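Local atomic coordinates of beta-N-acetylhexosaminidase (Streptomyces plicatus, PDB entry 1HP5), a protein that probably hydrolyses terminal non-reducing N-acetylhexosamine residues from glycoconjugates and oligosaccharides, as a glycosyl hydrolase of family 20. Residues D252-T257 against V330-R335; L267-V272 against C288-V293; G311-I316 against T346-H351. All blocks are in the same frame, centred on the assembly; numbering follows the deposited sequence.

In the fold
All three contacts belong to the family 20 catalytic domain, a TIM barrel, and their chemistry changes with their depth in the protein. Interaction 3 lies deepest: two neighbouring parallel strands are zipped by backbone hydrogen bonds, and a tryptophan at their C-terminal end reaches the bound thiazoline. Interaction 1 is also buried but rests on side-chain packing, a loop carrying a ligand-contacting histidine against helix 326-342. That helix connects the two strands of interaction 3, and Met253 and Met333 of interaction 1 both meet Ile316. Interaction 2, partly exposed, ties loop to loop with a disulfide and a water, touching interaction 1 where Val289 packs on Phe332.

Interaction 1 (D252-T257 against V330-R335); sequences DMPGHT and VAFMKR. With NGT (3ar,5R,6S,7R,7ar-5-hydroxymethyl-2-methyl-5,6,7,7a-tetrahydro-3ah-pyrano[3,2-D]thiazole-6,7-diol), chain F.
Pro254, which follows a cis peptide bond, lies flat on the ring of Phe332, and this CH-pi contact is the main one between the loop 252-257 and helix 326-342. Its CB stands 3.7 Å from the ring centroid and only 14° off the normal, while Pro254 CD lies beyond the rim, nearest Phe332 CD2. Phe332 reaches the loop because its CG is anti to the backbone N (chi1 -179°), which carries the ring outward.

Sulfur and methyl contacts add to it. Met253 crosses Phe332 at about a right angle and meets its edge, CG 3.8 Å from Phe332 CE2, and its SD makes a Met-aromatic contact 5.1 Å from the ring centroid. Met333 bends at chi2 and brings CE to 3.4 Å from Met253 O.

Within the loop, Thr257 OG1 donates to Pro254 O over 2.9 Å, from above the carbonyl plane. Two residues beyond the proline, His256 turns to the ligand, its CE1 3.1 Å from O3 of the thiazoline, and its ring nitrogens are hydrogen-bonded to Asp197 and Glu320. The arrangement is that of a TIM-barrel active site, where a loop following a strand lines the pocket and is backed by a peripheral helix.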
loop_
_atom_site.group_PDB
_atom_site.type_symbol
_atom_site.label_atom_id
_atom_site.label_comp_id
_atom_site.label_asym_id
_atom_site.label_seq_id
_atom_site.Cartn_x
_atom_site.Cartn_y
_atom_site.Cartn_z
ATOM N N ASP A 252 -3.889 -13.099 -10.380
ATOM C CA ASP A 252 -5.044 -13.816 -9.845
ATOM C C ASP A 252 -5.339 -15.118 -10.575
ATOM O O ASP A 252 -5.405 -15.149 -11.801
ATOM C CB ASP A 252 -6.285 -12.915 -9.886
ATOM C CG ASP A 252 -7.284 -13.239 -8.785
ATOM O OD1 ASP A 252 -7.317 -14.404 -8.331
ATOM O OD2 ASP A 252 -8.045 -12.328 -8.384
ATOM N N MET A 253 -5.523 -16.187 -9.806
ATOM C CA MET A 253 -5.827 -17.506 -10.353
ATOM C C MET A 253 -6.448 -18.380 -9.267
ATOM O O MET A 253 -6.175 -18.190 -8.083
ATOM C CB MET A 253 -4.550 -18.169 -10.882
ATOM C CG MET A 253 -3.427 -18.280 -9.856
ATOM S SD MET A 253 -1.917 -19.027 -10.541
ATOM C CE MET A 253 -1.120 -17.585 -11.272
ATOM N N PRO A 254 -7.286 -19.358 -9.656
ATOM C CA PRO A 254 -7.673 -19.681 -11.036
ATOM C C PRO A 254 -8.827 -18.826 -11.560
ATOM O O PRO A 254 -9.187 -18.916 -12.734
ATOM C CB PRO A 254 -8.046 -21.154 -10.944
ATOM C CG PRO A 254 -8.741 -21.207 -9.607
ATOM C CD PRO A 254 -7.815 -20.367 -8.717
ATOM N N GLY A 255 -9.412 -18.007 -10.688
ATOM C CA GLY A 255 -10.509 -17.147 -11.109
ATOM C C GLY A 255 -9.997 -15.782 -11.553
ATOM O O GLY A 255 -8.790 -15.531 -11.494
ATOM N N HIS A 256 -10.900 -14.903 -11.991
ATOM C CA HIS A 256 -10.512 -13.564 -12.450
ATOM C C HIS A 256 -9.402 -13.675 -13.495
ATOM O O HIS A 256 -8.450 -12.885 -13.504
ATOM C CB HIS A 256 -10.027 -12.726 -11.262
ATOM C CG HIS A 256 -11.134 -12.218 -10.394
ATOM N ND1 HIS A 256 -11.873 -11.101 -10.714
ATOM C CD2 HIS A 256 -11.651 -12.693 -9.235
ATOM C CE1 HIS A 256 -12.799 -10.908 -9.791
ATOM N NE2 HIS A 256 -12.688 -11.861 -8.882
ATOM N N THR A 257 -9.547 -14.646 -14.386
ATOM C CA THR A 257 -8.544 -14.905 -15.413
ATOM C C THR A 257 -9.000 -14.711 -16.859
ATOM O O THR A 257 -8.341 -15.193 -17.779
ATOM C CB THR A 257 -8.021 -16.345 -15.261
ATOM O OG1 THR A 257 -9.135 -17.239 -15.113
ATOM C CG2 THR A 257 -7.138 -16.467 -14.028
ATOM N N VAL A 330 -9.282 -26.724 -4.989
ATOM C CA VAL A 330 -8.321 -27.320 -4.072
ATOM C C VAL A 330 -7.197 -27.989 -4.861
ATOM O O VAL A 330 -6.019 -27.813 -4.552
ATOM C CB VAL A 330 -8.996 -28.369 -3.157
ATOM C CG1 VAL A 330 -7.948 -29.052 -2.283
ATOM C CG2 VAL A 330 -10.057 -27.699 -2.288
ATOM N N ALA A 331 -7.560 -28.753 -5.887
ATOM C CA ALA A 331 -6.556 -29.431 -6.706
ATOM C C ALA A 331 -5.630 -28.406 -7.359
ATOM O O ALA A 331 -4.406 -28.560 -7.349
ATOM C CB ALA A 331 -7.238 -30.276 -7.781
ATOM N N PHE A 332 -6.223 -27.357 -7.922
ATOM C CA PHE A 332 -5.457 -26.308 -8.586
ATOM C C PHE A 332 -4.441 -25.664 -7.642
ATOM O O PHE A 332 -3.257 -25.572 -7.960
ATOM C CB PHE A 332 -6.396 -25.227 -9.131
ATOM C CG PHE A 332 -5.681 -24.123 -9.861
ATOM C CD1 PHE A 332 -5.287 -24.287 -11.187
ATOM C CD2 PHE A 332 -5.362 -22.934 -9.211
ATOM C CE1 PHE A 332 -4.584 -23.283 -11.853
ATOM C CE2 PHE A 332 -4.659 -21.926 -9.868
ATOM C CZ PHE A 332 -4.272 -22.103 -11.192
ATOM N N MET A 333 -4.909 -25.215 -6.482
ATOM C CA MET A 333 -4.033 -24.579 -5.501
ATOM C C MET A 333 -2.969 -25.530 -4.974
ATOM O O MET A 333 -1.857 -25.115 -4.637
ATOM C CB MET A 333 -4.864 -24.023 -4.342
ATOM C CG MET A 333 -5.700 -22.824 -4.748
ATOM S SD MET A 333 -4.644 -21.562 -5.514
ATOM C CE MET A 333 -5.653 -20.076 -5.258
ATOM N N LYS A 334 -3.315 -26.809 -4.899
ATOM C CA LYS A 334 -2.379 -27.820 -4.427
ATOM C C LYS A 334 -1.192 -27.846 -5.386
ATOM O O LYS A 334 -0.034 -27.895 -4.969
ATOM C CB LYS A 334 -3.064 -29.188 -4.419
ATOM C CG LYS A 334 -2.223 -30.328 -3.868
ATOM C CD LYS A 334 -2.171 -30.291 -2.351
ATOM C CE LYS A 334 -1.483 -31.531 -1.795
ATOM N NZ LYS A 334 -1.459 -31.529 -0.304
ATOM N N ARG A 335 -1.498 -27.788 -6.677
ATOM C CA ARG A 335 -0.482 -27.830 -7.722
ATOM C C ARG A 335 0.286 -26.531 -7.967
ATOM O O ARG A 335 1.496 -26.564 -8.194
ATOM C CB ARG A 335 -1.121 -28.284 -9.036
ATOM C CG ARG A 335 -1.720 -29.677 -8.982
ATOM C CD ARG A 335 -2.745 -29.876 -10.088
ATOM N NE ARG A 335 -3.303 -31.224 -10.081
ATOM C CZ ARG A 335 -4.426 -31.569 -10.704
ATOM N NH1 ARG A 335 -5.117 -30.662 -11.385
ATOM N NH2 ARG A 335 -4.858 -32.822 -10.649
HETATM C C1 NGT F . -13.840 -8.258 -4.359
HETATM C C2 NGT F . -13.259 -8.962 -5.621
HETATM C C3 NGT F . -12.642 -7.931 -6.626
HETATM C C4 NGT F . -13.499 -6.662 -6.781
HETATM C C5 NGT F . -13.785 -6.040 -5.397
HETATM C C6 NGT F . -14.656 -4.787 -5.451
HETATM C C7 NGT F . -11.692 -9.569 -4.073
HETATM C C8 NGT F . -10.566 -10.304 -3.386
HETATM N N2 NGT F . -12.220 -9.882 -5.176
HETATM S S1 NGT F . -12.351 -8.153 -3.250
HETATM O O3 NGT F . -12.442 -8.551 -7.887
HETATM O O4 NGT F . -12.810 -5.735 -7.601
HETATM O O5 NGT F . -14.471 -7.023 -4.530
HETATM O O6 NGT F . -14.738 -4.171 -4.165
#

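Interaction 2 (L267-V272 against C288-V293); sequences LNCDGV and CVDKDV
Lys291 lays its aliphatic chain across the backbone at Asn268 and Cys269, CE resting 3.0 Å from Asn268 O and 3.2 Å from Cys269 O. A bend at chi4 (-75°) swings NZ aside, 3.9 Å from each of these oxygens, so the methylene rather than the ammonium group makes the close approach. Beside it the covalent link is made: Cys269 SG joins Cys288 SG at 2.0 Å, with the disulfide torsion at 98°. Cys288 directs its CB at the opposing loop, and SG, anti to the backbone N (chi1 -170°), reaches out to Cys269.

The disulfide thus staples two type I beta turns, Asn268 to Gly271 and Cys288 to Lys291, and closes the loop that runs from helix 258-263 to helix 292-307 of the barrel. Just past the first turn, Val272 N donates to Asp270 OD1, an Asx turn, with the donor above the carboxylate plane.

A water bridges the segments on another path, donating to Leu267 O at 2.5 Å and accepting from Cys288 N at 2.7 Å. Leu267 CD2 meets Val293 CG1 more loosely, at 4.5 Å, where helix 292-307 begins. Asn268 turns its amide back toward helix 258-263, ND2 donating to Leu261 O and Ala265 O.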
loop_
_atom_site.group_PDB
_atom_site.type_symbol
_atom_site.label_atom_id
_atom_site.label_comp_id
_atom_site.label_asym_id
_atom_site.label_seq_id
_atom_site.Cartn_x
_atom_site.Cartn_y
_atom_site.Cartn_z
ATOM N N LEU A 267 -5.999 -22.255 -23.389
ATOM C CA LEU A 267 -6.089 -22.210 -21.931
ATOM C C LEU A 267 -7.498 -22.539 -21.451
ATOM O O LEU A 267 -7.705 -22.894 -20.294
ATOM C CB LEU A 267 -5.670 -20.833 -21.412
ATOM C CG LEU A 267 -4.186 -20.495 -21.551
ATOM C CD1 LEU A 267 -3.923 -19.087 -21.027
ATOM C CD2 LEU A 267 -3.358 -21.519 -20.780
ATOM N N ASN A 268 -8.464 -22.414 -22.351
ATOM C CA ASN A 268 -9.852 -22.703 -22.027
ATOM C C ASN A 268 -10.108 -24.203 -22.158
ATOM O O ASN A 268 -9.638 -24.843 -23.100
ATOM C CB ASN A 268 -10.770 -21.928 -22.971
ATOM C CG ASN A 268 -10.573 -20.430 -22.864
ATOM O OD1 ASN A 268 -11.207 -19.764 -22.039
ATOM N ND2 ASN A 268 -9.672 -19.891 -23.685
ATOM N N CYS A 269 -10.847 -24.761 -21.206
ATOM C CA CYS A 269 -11.155 -26.184 -21.229
ATOM C C CYS A 269 -11.723 -26.638 -22.575
ATOM O O CYS A 269 -11.342 -27.689 -23.085
ATOM C CB CYS A 269 -12.139 -26.532 -20.113
ATOM S SG CYS A 269 -11.431 -26.763 -18.446
ATOM N N ASP A 270 -12.628 -25.854 -23.154
ATOM C CA ASP A 270 -13.207 -26.222 -24.445
ATOM C C ASP A 270 -12.377 -25.752 -25.642
ATOM O O ASP A 270 -12.815 -25.862 -26.786
ATOM C CB ASP A 270 -14.635 -25.682 -24.576
ATOM C CG ASP A 270 -14.700 -24.169 -24.542
ATOM O OD1 ASP A 270 -13.636 -23.513 -24.597
ATOM O OD2 ASP A 270 -15.827 -23.631 -24.471
ATOM N N GLY A 271 -11.188 -25.221 -25.378
ATOM C CA GLY A 271 -10.325 -24.767 -26.455
ATOM C C GLY A 271 -10.780 -23.532 -27.212
ATOM O O GLY A 271 -10.234 -23.216 -28.272
ATOM N N VAL A 272 -11.779 -22.832 -26.685
ATOM C CA VAL A 272 -12.279 -21.624 -27.329
ATOM C C VAL A 272 -11.970 -20.407 -26.461
ATOM O O VAL A 272 -12.188 -20.430 -25.249
ATOM C CB VAL A 272 -13.804 -21.681 -27.544
ATOM C CG1 VAL A 272 -14.266 -20.432 -28.279
ATOM C CG2 VAL A 272 -14.179 -22.940 -28.319
ATOM N N CYS A 288 -8.338 -23.735 -16.835
ATOM C CA CYS A 288 -8.756 -25.120 -16.995
ATOM C C CYS A 288 -7.901 -26.030 -16.121
ATOM O O CYS A 288 -6.790 -26.412 -16.493
ATOM C CB CYS A 288 -8.663 -25.553 -18.464
ATOM S SG CYS A 288 -9.457 -27.174 -18.722
ATOM N N VAL A 289 -8.428 -26.372 -14.950
ATOM C CA VAL A 289 -7.723 -27.217 -13.997
ATOM C C VAL A 289 -7.376 -28.605 -14.552
ATOM O O VAL A 289 -6.445 -29.249 -14.075
ATOM C CB VAL A 289 -8.556 -27.382 -12.702
ATOM C CG1 VAL A 289 -7.792 -28.215 -11.675
ATOM C CG2 VAL A 289 -8.882 -26.017 -12.125
ATOM N N ASP A 290 -8.106 -29.039 -15.573
ATOM C CA ASP A 290 -7.907 -30.359 -16.179
ATOM C C ASP A 290 -6.788 -30.465 -17.222
ATOM O O ASP A 290 -6.342 -31.568 -17.536
ATOM C CB ASP A 290 -9.211 -30.827 -16.835
ATOM C CG ASP A 290 -10.436 -30.503 -16.001
ATOM O OD1 ASP A 290 -10.682 -29.303 -15.745
ATOM O OD2 ASP A 290 -11.155 -31.447 -15.604
ATOM N N LYS A 291 -6.346 -29.332 -17.764
ATOM C CA LYS A 291 -5.303 -29.326 -18.794
ATOM C C LYS A 291 -3.883 -29.154 -18.271
ATOM O O LYS A 291 -3.650 -28.432 -17.301
ATOM C CB LYS A 291 -5.587 -28.221 -19.812
ATOM C CG LYS A 291 -6.760 -28.489 -20.735
ATOM C CD LYS A 291 -7.203 -27.200 -21.409
ATOM C CE LYS A 291 -8.194 -27.452 -22.529
ATOM N NZ LYS A 291 -7.521 -28.000 -23.734
ATOM N N ASP A 292 -2.935 -29.813 -18.936
ATOM C CA ASP A 292 -1.527 -29.738 -18.559
ATOM C C ASP A 292 -0.930 -28.385 -18.927
ATOM O O ASP A 292 -0.067 -27.863 -18.219
ATOM C CB ASP A 292 -0.717 -30.833 -19.264
ATOM C CG ASP A 292 -1.032 -32.226 -18.749
ATOM O OD1 ASP A 292 -0.895 -32.458 -17.526
ATOM O OD2 ASP A 292 -1.411 -33.088 -19.572
ATOM N N VAL A 293 -1.389 -27.826 -20.043
ATOM C CA VAL A 293 -0.887 -26.541 -20.507
ATOM C C VAL A 293 -1.154 -25.461 -19.459
ATOM O O VAL A 293 -0.388 -24.508 -19.323
ATOM C CB VAL A 293 -1.538 -26.145 -21.854
ATOM C CG1 VAL A 293 -3.026 -25.900 -21.674
ATOM C CG2 VAL A 293 -0.846 -24.917 -22.421
HETATM O O HOH W 1 -6.219 -22.809 -18.323
#

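Interaction 3 (G311-I316 against T346-H351); sequences GRYLHI and TVVGWH. With NGT (3ar,5R,6S,7R,7ar-5-hydroxymethyl-2-methyl-5,6,7,7a-tetrahydro-3ah-pyrano[3,2-D]thiazole-6,7-diol), chain F.
Thr346 N donates to Arg312 O over 2.8 Å, the first of four backbone hydrogen bonds that pair the two strands in parallel. Leu314 then bonds both ways, its N to Thr346 O and its O from Val348 N, and Ile316 N closes the ladder on Val348 O with the donor nearly along the C=O axis. The axes of these short strands come within 4.6 Å, inclined at 31°. At the first rung, a water donates to Arg312 O and bonds weakly to Thr346 OG1.

Apolar contacts fall on both faces of the sheet. Tyr313 lies alongside Thr346 and sets its CB 3.8 Å from Val348 CG2, while CG1 of the same valine comes 3.3 Å from His315 CD2. On the other face Ile316 CD1 meets Val347 CG2 at 3.5 Å.

Aromatic groups end the row. His315, its CG anti to the backbone N (chi1 -156°), points its ring edge at the face of Trp350, planes at 54°, while the ligand methyl C8 covers the opposite face, 3.4 Å from Trp350 CD2. A serine in place of Trp350 would probably leave that methyl without its aromatic wall and the edge of His315 without the face it meets.

Trp350 NE1 is held by Glu250 of strand 246-250. That strand flanks 313-315, strand 363-366 flanks 346-350, and helix 326-342, the connection of this beta-alpha-beta unit, covers Leu314, Ile316 and Val347.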
loop_
_atom_site.group_PDB
_atom_site.type_symbol
_atom_site.label_atom_id
_atom_site.label_comp_id
_atom_site.label_asym_id
_atom_site.label_seq_id
_atom_site.Cartn_x
_atom_site.Cartn_y
_atom_site.Cartn_z
ATOM N N GLY A 311 11.210 -8.468 -4.316
ATOM C CA GLY A 311 10.516 -8.629 -3.051
ATOM C C GLY A 311 10.370 -10.099 -2.697
ATOM O O GLY A 311 10.605 -10.973 -3.530
ATOM N N ARG A 312 9.954 -10.373 -1.468
ATOM C CA ARG A 312 9.813 -11.745 -0.987
ATOM C C ARG A 312 8.523 -12.473 -1.350
ATOM O O ARG A 312 8.488 -13.703 -1.338
ATOM C CB ARG A 312 9.942 -11.757 0.538
ATOM C CG ARG A 312 11.292 -11.292 1.062
ATOM C CD ARG A 312 11.188 -10.883 2.525
ATOM N NE ARG A 312 10.389 -9.668 2.691
ATOM C CZ ARG A 312 10.099 -9.120 3.867
ATOM N NH1 ARG A 312 10.543 -9.677 4.985
ATOM N NH2 ARG A 312 9.359 -8.019 3.931
ATOM N N TYR A 313 7.474 -11.724 -1.679
ATOM C CA TYR A 313 6.174 -12.327 -1.952
ATOM C C TYR A 313 5.637 -12.318 -3.374
ATOM O O TYR A 313 5.966 -11.451 -4.184
ATOM C CB TYR A 313 5.140 -11.679 -1.031
ATOM C CG TYR A 313 5.667 -11.461 0.369
ATOM C CD1 TYR A 313 6.386 -10.307 0.693
ATOM C CD2 TYR A 313 5.489 -12.430 1.360
ATOM C CE1 TYR A 313 6.917 -10.123 1.969
ATOM C CE2 TYR A 313 6.021 -12.257 2.643
ATOM C CZ TYR A 313 6.731 -11.103 2.938
ATOM O OH TYR A 313 7.254 -10.926 4.197
ATOM N N LEU A 314 4.777 -13.296 -3.644
ATOM C CA LEU A 314 4.125 -13.468 -4.934
ATOM C C LEU A 314 2.661 -13.779 -4.596
ATOM O O LEU A 314 2.363 -14.790 -3.956
ATOM C CB LEU A 314 4.762 -14.639 -5.677
ATOM C CG LEU A 314 4.783 -14.619 -7.203
ATOM C CD1 LEU A 314 3.359 -14.522 -7.734
ATOM C CD2 LEU A 314 5.637 -13.457 -7.687
ATOM N N HIS A 315 1.754 -12.905 -5.021
ATOM C CA HIS A 315 0.334 -13.061 -4.731
ATOM C C HIS A 315 -0.354 -13.794 -5.882
ATOM O O HIS A 315 -0.326 -13.333 -7.022
ATOM C CB HIS A 315 -0.277 -11.666 -4.528
ATOM C CG HIS A 315 -1.524 -11.642 -3.698
ATOM N ND1 HIS A 315 -2.636 -12.404 -3.992
ATOM C CD2 HIS A 315 -1.861 -10.885 -2.625
ATOM C CE1 HIS A 315 -3.604 -12.116 -3.139
ATOM N NE2 HIS A 315 -3.160 -11.197 -2.300
ATOM N N ILE A 316 -0.966 -14.940 -5.590
ATOM C CA ILE A 316 -1.652 -15.703 -6.632
ATOM C C ILE A 316 -3.176 -15.573 -6.582
ATOM O O ILE A 316 -3.895 -16.325 -7.243
ATOM C CB ILE A 316 -1.283 -17.206 -6.576
ATOM C CG1 ILE A 316 -1.602 -17.784 -5.194
ATOM C CG2 ILE A 316 0.192 -17.386 -6.903
ATOM C CD1 ILE A 316 -1.425 -19.296 -5.114
ATOM N N THR A 346 7.515 -16.330 -1.419
ATOM C CA THR A 346 6.534 -16.712 -0.410
ATOM C C THR A 346 5.166 -16.422 -1.011
ATOM O O THR A 346 4.905 -15.307 -1.461
ATOM C CB THR A 346 6.717 -15.891 0.876
ATOM O OG1 THR A 346 7.994 -16.195 1.448
ATOM C CG2 THR A 346 5.618 -16.210 1.888
ATOM N N VAL A 347 4.299 -17.428 -1.033
ATOM C CA VAL A 347 2.982 -17.251 -1.620
ATOM C C VAL A 347 1.993 -16.484 -0.750
ATOM O O VAL A 347 1.990 -16.590 0.481
ATOM C CB VAL A 347 2.357 -18.617 -2.013
ATOM C CG1 VAL A 347 2.144 -19.463 -0.786
ATOM C CG2 VAL A 347 1.031 -18.396 -2.740
ATOM N N VAL A 348 1.172 -15.680 -1.414
ATOM C CA VAL A 348 0.136 -14.911 -0.750
ATOM C C VAL A 348 -1.127 -15.156 -1.563
ATOM O O VAL A 348 -1.078 -15.221 -2.796
ATOM C CB VAL A 348 0.435 -13.396 -0.756
ATOM C CG1 VAL A 348 -0.694 -12.642 -0.047
ATOM C CG2 VAL A 348 1.769 -13.119 -0.069
ATOM N N GLY A 349 -2.251 -15.309 -0.877
ATOM C CA GLY A 349 -3.501 -15.526 -1.575
ATOM C C GLY A 349 -4.639 -14.902 -0.800
ATOM O O GLY A 349 -4.481 -14.571 0.377
ATOM N N TRP A 350 -5.780 -14.711 -1.455
ATOM C CA TRP A 350 -6.936 -14.162 -0.762
ATOM C C TRP A 350 -7.355 -15.281 0.182
ATOM O O TRP A 350 -6.940 -16.425 -0.012
ATOM C CB TRP A 350 -8.031 -13.799 -1.764
ATOM C CG TRP A 350 -7.597 -12.674 -2.662
ATOM C CD1 TRP A 350 -7.213 -12.764 -3.970
ATOM C CD2 TRP A 350 -7.482 -11.291 -2.306
ATOM N NE1 TRP A 350 -6.870 -11.522 -4.451
ATOM C CE2 TRP A 350 -7.025 -10.598 -3.452
ATOM C CE3 TRP A 350 -7.725 -10.568 -1.130
ATOM C CZ2 TRP A 350 -6.804 -9.216 -3.458
ATOM C CZ3 TRP A 350 -7.507 -9.188 -1.136
ATOM C CH2 TRP A 350 -7.051 -8.530 -2.293
ATOM N N HIS A 351 -8.169 -14.981 1.192
ATOM C CA HIS A 351 -8.499 -16.015 2.164
ATOM C C HIS A 351 -9.203 -17.285 1.677
ATOM O O HIS A 351 -9.313 -18.246 2.436
ATOM C CB HIS A 351 -9.225 -15.416 3.385
ATOM C CG HIS A 351 -10.668 -15.095 3.158
ATOM N ND1 HIS A 351 -11.091 -13.905 2.608
ATOM C CD2 HIS A 351 -11.790 -15.796 3.449
ATOM C CE1 HIS A 351 -12.413 -13.885 2.571
ATOM N NE2 HIS A 351 -12.861 -15.021 3.076
HETATM C C1 NGT F . -13.840 -8.258 -4.359
HETATM C C2 NGT F . -13.259 -8.962 -5.621
HETATM C C3 NGT F . -12.642 -7.931 -6.626
HETATM C C4 NGT F . -13.499 -6.662 -6.781
HETATM C C5 NGT F . -13.785 -6.040 -5.397
HETATM C C6 NGT F . -14.656 -4.787 -5.451
HETATM C C7 NGT F . -11.692 -9.569 -4.073
HETATM C C8 NGT F . -10.566 -10.304 -3.386
HETATM N N2 NGT F . -12.220 -9.882 -5.176
HETATM S S1 NGT F . -12.351 -8.153 -3.250
HETATM O O3 NGT F . -12.442 -8.551 -7.887
HETATM O O4 NGT F . -12.810 -5.735 -7.601
HETATM O O5 NGT F . -14.471 -7.023 -4.530
HETATM O O6 NGT F . -14.738 -4.171 -4.165
HETATM O O HOH W 2 10.664 -15.046 -0.219
#